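Local coordinates for protein leucine--tRNA ligase (Agrobacterium radiobacter, PDB 5AH5) that probably attaches leucine to tRNA(Leu) at the expense of ATP, releasing AMP and diphosphate, as an aminoacyl-tRNA synthetase, at residues V783-P787 with E788-R792; D23-P26 with S27-G30. All coordinates share one frame; numbering follows the deposited sequence.

Contact 1. Residues V783-P787 with E788-R792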
ATOM      1  N   VAL B 783      40.999   1.229 -32.887  1.00 26.99           N
ATOM      2  CA  VAL B 783      40.399   2.545 -32.578  1.00 29.50           C
ATOM      3  C   VAL B 783      41.293   3.692 -33.109  1.00 28.64           C
ATOM      4  O   VAL B 783      40.800   4.643 -33.700  1.00 25.92           O
ATOM      5  CB  VAL B 783      40.123   2.778 -31.058  1.00 34.10           C
ATOM      6  CG1 VAL B 783      39.473   4.124 -30.819  1.00 38.80           C
ATOM      7  CG2 VAL B 783      39.186   1.728 -30.498  1.00 41.92           C
ATOM      8  N   LEU B 784      42.596   3.589 -32.903  1.00 31.62           N
ATOM      9  CA  LEU B 784      43.533   4.664 -33.269  1.00 30.41           C
ATOM     10  C   LEU B 784      43.640   4.782 -34.755  1.00 27.42           C
ATOM     11  O   LEU B 784      43.930   5.843 -35.234  1.00 32.93           O
ATOM     12  CB  LEU B 784      44.925   4.502 -32.645  1.00 30.31           C
ATOM     13  CG  LEU B 784      44.898   4.567 -31.121  1.00 29.42           C
ATOM     14  CD1 LEU B 784      46.261   4.191 -30.542  1.00 28.93           C
ATOM     15  CD2 LEU B 784      44.423   5.916 -30.673  1.00 32.17           C
ATOM     16  N   ALA B 785      43.331   3.713 -35.456  1.00 29.26           N
ATOM     17  CA  ALA B 785      43.260   3.705 -36.891  1.00 29.96           C
ATOM     18  C   ALA B 785      42.014   4.286 -37.513  1.00 31.02           C
ATOM     19  O   ALA B 785      42.064   4.629 -38.657  1.00 34.73           O
ATOM     20  CB  ALA B 785      43.449   2.275 -37.396  1.00 35.61           C
ATOM     21  N   LEU B 786      40.913   4.463 -36.794  1.00 28.56           N
ATOM     22  CA  LEU B 786      39.749   5.083 -37.392  1.00 28.68           C
ATOM     23  C   LEU B 786      40.049   6.493 -37.911  1.00 29.35           C
ATOM     24  O   LEU B 786      40.749   7.255 -37.248  1.00 26.81           O
ATOM     25  CB  LEU B 786      38.615   5.182 -36.388  1.00 27.98           C
ATOM     26  CG  LEU B 786      38.177   3.860 -35.757  1.00 26.74           C
ATOM     27  CD1 LEU B 786      37.198   4.154 -34.626  1.00 28.90           C
ATOM     28  CD2 LEU B 786      37.560   2.958 -36.834  1.00 28.23           C
ATOM     29  N   PRO B 787      39.505   6.855 -39.077  1.00 26.35           N
ATOM     30  CA  PRO B 787      39.887   8.162 -39.599  1.00 27.36           C
ATOM     31  C   PRO B 787      39.598   9.342 -38.723  1.00 27.52           C
ATOM     32  O   PRO B 787      40.384  10.307 -38.668  1.00 27.68           O
ATOM     33  CB  PRO B 787      39.048   8.277 -40.885  1.00 25.30           C
ATOM     34  CG  PRO B 787      38.953   6.885 -41.371  1.00 28.49           C
ATOM     35  CD  PRO B 787      38.922   5.997 -40.134  1.00 29.14           C
ATOM     36  N   GLU B 788      38.435   9.302 -38.093  1.00 26.38           N
ATOM     37  CA  GLU B 788      37.970  10.339 -37.232  1.00 26.99           C
ATOM     38  C   GLU B 788      38.869  10.483 -36.029  1.00 24.81           C
ATOM     39  O   GLU B 788      39.126  11.588 -35.579  1.00 25.13           O
ATOM     40  CB  GLU B 788      36.560  10.006 -36.718  1.00 28.90           C
ATOM     41  CG  GLU B 788      35.449  10.228 -37.706  1.00 28.94           C
ATOM     42  CD  GLU B 788      35.166   8.989 -38.561  1.00 32.28           C
ATOM     43  OE1 GLU B 788      35.897   7.941 -38.459  1.00 32.21           O
ATOM     44  OE2 GLU B 788      34.220   9.094 -39.351  1.00 36.78           O
ATOM     45  N   VAL B 789      39.370   9.367 -35.544  1.00 26.40           N
ATOM     46  CA  VAL B 789      40.288   9.337 -34.395  1.00 27.88           C
ATOM     47  C   VAL B 789      41.712   9.779 -34.798  1.00 29.31           C
ATOM     48  O   VAL B 789      42.281  10.598 -34.139  1.00 29.44           O
ATOM     49  CB  VAL B 789      40.287   7.927 -33.763  1.00 29.29           C
ATOM     50  CG1 VAL B 789      41.282   7.842 -32.603  1.00 32.78           C
ATOM     51  CG2 VAL B 789      38.853   7.584 -33.276  1.00 31.23           C
ATOM     52  N   ARG B 790      42.262   9.238 -35.863  1.00 28.45           N
ATOM     53  CA  ARG B 790      43.542   9.687 -36.431  1.00 32.33           C
ATOM     54  C   ARG B 790      43.503  11.202 -36.692  1.00 34.56           C
ATOM     55  O   ARG B 790      44.456  11.908 -36.386  1.00 36.30           O
ATOM     56  CB  ARG B 790      43.858   8.982 -37.757  1.00 34.31           C
ATOM     57  CG  ARG B 790      45.073   8.098 -37.784  1.00 44.66           C
ATOM     58  CD  ARG B 790      45.176   7.240 -39.059  1.00 46.97           C
ATOM     59  NE  ARG B 790      45.778   5.930 -38.752  1.00 43.17           N
ATOM     60  CZ  ARG B 790      45.593   4.834 -39.484  1.00 49.56           C
ATOM     61  NH1 ARG B 790      44.847   4.848 -40.589  1.00 48.62           N
ATOM     62  NH2 ARG B 790      46.158   3.701 -39.102  1.00 61.29           N
ATOM     63  N   SER B 791      42.378  11.685 -37.201  1.00 31.28           N
ATOM     64  CA  SER B 791      42.226  13.108 -37.487  1.00 33.79           C
ATOM     65  C   SER B 791      42.309  13.927 -36.195  1.00 33.16           C
ATOM     66  O   SER B 791      43.117  14.820 -36.070  1.00 29.44           O
ATOM     67  CB  SER B 791      40.908  13.387 -38.218  1.00 31.27           C
ATOM     68  OG  SER B 791      40.862  12.728 -39.484  1.00 26.97           O
ATOM     69  N   ARG B 792      41.494  13.577 -35.221  1.00 34.68           N
ATOM     70  CA  ARG B 792      41.416  14.330 -33.974  1.00 33.58           C
ATOM     71  C   ARG B 792      42.654  14.225 -33.102  1.00 31.20           C
ATOM     72  O   ARG B 792      42.876  15.100 -32.303  1.00 38.44           O
ATOM     73  CB  ARG B 792      40.215  13.878 -33.181  1.00 37.43           C
ATOM     74  CG  ARG B 792      38.946  14.495 -33.728  1.00 39.28           C
ATOM     75  CD  ARG B 792      37.744  13.700 -33.331  1.00 40.79           C
ATOM     76  NE  ARG B 792      36.616  14.129 -34.162  1.00 42.09           N
ATOM     77  CZ  ARG B 792      35.788  15.095 -33.824  1.00 40.50           C
ATOM     78  NH1 ARG B 792      35.941  15.775 -32.679  1.00 44.65           N
ATOM     79  NH2 ARG B 792      34.818  15.413 -34.651  1.00 44.30           N
TER

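Contact 2. Residues D23-P26 with S27-G30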
ATOM      1  N   ASP B  23      -3.332 -22.638  -7.538  1.00 28.94           N
ATOM      2  CA  ASP B  23      -3.606 -23.090  -6.196  1.00 29.30           C
ATOM      3  C   ASP B  23      -2.378 -23.134  -5.349  1.00 30.35           C
ATOM      4  O   ASP B  23      -1.456 -23.809  -5.703  1.00 33.59           O
ATOM      5  CB  ASP B  23      -4.278 -24.446  -6.292  1.00 35.80           C
ATOM      6  CG  ASP B  23      -4.692 -25.008  -4.945  1.00 38.83           C
ATOM      7  OD1 ASP B  23      -5.199 -24.272  -4.076  1.00 38.72           O
ATOM      8  OD2 ASP B  23      -4.523 -26.227  -4.803  1.00 48.25           O
ATOM      9  N   TRP B  24      -2.340 -22.377  -4.234  1.00 27.76           N
ATOM     10  CA  TRP B  24      -1.149 -22.325  -3.445  1.00 25.98           C
ATOM     11  C   TRP B  24      -0.999 -23.627  -2.641  1.00 33.34           C
ATOM     12  O   TRP B  24      -1.922 -24.030  -1.910  1.00 28.37           O
ATOM     13  CB  TRP B  24      -1.155 -21.156  -2.463  1.00 26.36           C
ATOM     14  CG  TRP B  24      -0.018 -21.125  -1.558  1.00 24.76           C
ATOM     15  CD1 TRP B  24       1.299 -21.102  -1.918  1.00 26.66           C
ATOM     16  CD2 TRP B  24      -0.048 -21.037  -0.115  1.00 28.74           C
ATOM     17  NE1 TRP B  24       2.095 -20.997  -0.794  1.00 26.87           N
ATOM     18  CE2 TRP B  24       1.304 -20.976   0.322  1.00 28.03           C
ATOM     19  CE3 TRP B  24      -1.092 -21.065   0.861  1.00 26.20           C
ATOM     20  CZ2 TRP B  24       1.657 -20.914   1.680  1.00 30.23           C
ATOM     21  CZ3 TRP B  24      -0.756 -20.968   2.195  1.00 26.51           C
ATOM     22  CH2 TRP B  24       0.615 -20.888   2.610  1.00 32.60           C
ATOM     23  N   ASP B  25       0.156 -24.289  -2.770  1.00 31.11           N
ATOM     24  CA  ASP B  25       0.394 -25.468  -1.928  1.00 35.77           C
ATOM     25  C   ASP B  25       1.539 -25.229  -1.001  1.00 32.58           C
ATOM     26  O   ASP B  25       2.701 -25.207  -1.434  1.00 35.42           O
ATOM     27  CB  ASP B  25       0.569 -26.743  -2.740  1.00 41.20           C
ATOM     28  CG  ASP B  25       0.132 -27.972  -1.957  1.00 50.96           C
ATOM     29  OD1 ASP B  25       0.361 -28.064  -0.672  1.00 48.46           O
ATOM     30  OD2 ASP B  25      -0.485 -28.827  -2.629  1.00 60.36           O
ATOM     31  N   PRO B  26       1.241 -25.023   0.281  1.00 31.57           N
ATOM     32  CA  PRO B  26       2.371 -24.880   1.204  1.00 38.65           C
ATOM     33  C   PRO B  26       3.392 -26.082   1.237  1.00 41.60           C
ATOM     34  O   PRO B  26       4.555 -25.882   1.510  1.00 39.76           O
ATOM     35  CB  PRO B  26       1.715 -24.708   2.569  1.00 39.67           C
ATOM     36  CG  PRO B  26       0.233 -24.935   2.386  1.00 43.33           C
ATOM     37  CD  PRO B  26      -0.073 -25.080   0.938  1.00 38.56           C
ATOM     38  N   SER B  27       2.957 -27.304   0.963  1.00 43.98           N
ATOM     39  CA  SER B  27       3.907 -28.435   0.990  1.00 42.17           C
ATOM     40  C   SER B  27       4.768 -28.521  -0.270  1.00 43.82           C
ATOM     41  O   SER B  27       5.617 -29.408  -0.351  1.00 38.99           O
ATOM     42  CB  SER B  27       3.146 -29.737   1.181  1.00 40.04           C
ATOM     43  OG  SER B  27       2.360 -29.984   0.026  1.00 37.56           O
ATOM     44  N   SER B  28       4.542 -27.650  -1.270  1.00 42.29           N
ATOM     45  CA  SER B  28       5.487 -27.534  -2.403  1.00 44.19           C
ATOM     46  C   SER B  28       6.890 -27.173  -1.944  1.00 38.43           C
ATOM     47  O   SER B  28       7.062 -26.357  -1.076  1.00 42.09           O
ATOM     48  CB  SER B  28       5.035 -26.482  -3.439  1.00 48.07           C
ATOM     49  OG  SER B  28       3.807 -26.868  -4.053  1.00 57.30           O
ATOM     50  N   PRO B  29       7.910 -27.750  -2.571  1.00 41.23           N
ATOM     51  CA  PRO B  29       9.287 -27.424  -2.183  1.00 41.83           C
ATOM     52  C   PRO B  29       9.846 -26.102  -2.747  1.00 41.81           C
ATOM     53  O   PRO B  29      10.846 -25.573  -2.184  1.00 47.41           O
ATOM     54  CB  PRO B  29      10.079 -28.596  -2.754  1.00 42.74           C
ATOM     55  CG  PRO B  29       9.306 -28.980  -3.979  1.00 41.85           C
ATOM     56  CD  PRO B  29       7.861 -28.813  -3.596  1.00 41.15           C
ATOM     57  N   GLY B  30       9.260 -25.556  -3.821  1.00 37.98           N
ATOM     58  CA  GLY B  30       9.777 -24.274  -4.372  1.00 38.48           C
ATOM     59  C   GLY B  30       9.919 -23.171  -3.328  1.00 35.27           C
ATOM     60  O   GLY B  30       9.177 -23.120  -2.329  1.00 37.02           O
TER
HETATM   61  O   HOH W   1       5.773 -24.022  -0.460  1.00 42.01           O

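Contact 1. Residues V783-P787 with E788-R792
R790 folds back over L784 and A785 where helix 776-785 ends and helix 787-792 begins, with L786 as the N-cap of the second helix and P787 opening its first turn. From CB, which passes near L786 O, the R790 chain runs to CG, 3.6 Å from L784 O. A first torsion of -116°, well away from the usual staggered values, carries the chain back over the preceding turn. CD and NE then pass alongside A785, and the guanidinium lies with one face over A785 O. R790 NH1 comes within 3.4 Å of A785 O without the direction of a hydrogen bond, and R790 NH2 ends 3.5 Å from A785 CB. The backbone of R790 is held more firmly: its N donates to L786 O at 2.9 Å, with a nearly straight N-H...O angle of 172°. One residue on, P787 O takes two bonds from S791, from OG at 2.6 Å and from N at 2.8 Å, arriving from opposite faces of the carbonyl plane. V789 divides its two methyls between L786 and L784: CG2 packs 3.9 Å from L786 CB, while CG1 lies 4.2 Å from L784 CD2. V783 and V789 continue this apolar side onto strand 808-813, both touching L811, and V783 also reaches V758 and M768. E788 pairs with R766 of strand 763-771 in a salt bridge. R792 touches I765 and I760 and bridges to a phosphate of the bound RNA. The two consecutive helices lie against the four-stranded mixed sheet of strands 753-760, 763-771, 798-804 and 808-813 and border the tRNA.

Contact 2. Residues D23-P26 with S27-G30
D25 and S28 close a type I beta turn, and the D25 side chain adds an Asx turn to it by accepting the backbone N of S27. The turn lies in the loop that leads from helix 5-19 to strand 32-37 of the synthetase core. The backbone bond of the turn runs from S28 N to D25 O, 3.1 Å, reaching the oxygen from above the carbonyl plane. P26 suits the second position of the turn, its ring holding phi at -57°. Among the side-chain bonds, D25 OD1 receives two donors from the same face of its carboxylate. S27 N meets D25 OD1 at 3.2 Å on its anti side, and S27 OG meets D25 OD1 at 2.9 Å from well above the carboxylate plane. With chi1 at 67°, OG of S27 sits between its own N and carbonyl carbon, where it can join N at one oxygen. S28 OG makes a weak bond back to D25 O at 3.3 Å and rests near D25 CB. Packing places the loop in the fold: W24, one ring face under P26 N, touches L72 of strand 70-72 and I517 of helix 511-517, while P26 touches L513 of that helix. A water lies within donating distance of two carbonyls, 3.0 Å from P26 O and 2.7 Å from S28 O, with more acceptors near it than protons to give.

Overall arrangement
Contact 1 is a helix-to-helix junction and contact 2 a beta turn; their centres are 61 Å and their nearest atoms about 47 Å apart. Contact 2 comes early in the chain, just before strand 32-37, which leads into the predicted 'HIGH' region and the first residues around the bound leucyl-sulfamoyl adenosine; neither contact belongs to that pocket or to the zinc site. Contact 1 is peripheral, its centre about 55 Å from the centre of the chain against 26 Å for contact 2. The nearest atom of the bound RNA is about 3 Å from contact 1 and about 23 Å from contact 2. Each has an early proline, P787 after N-cap L786 and P26 second in the turn.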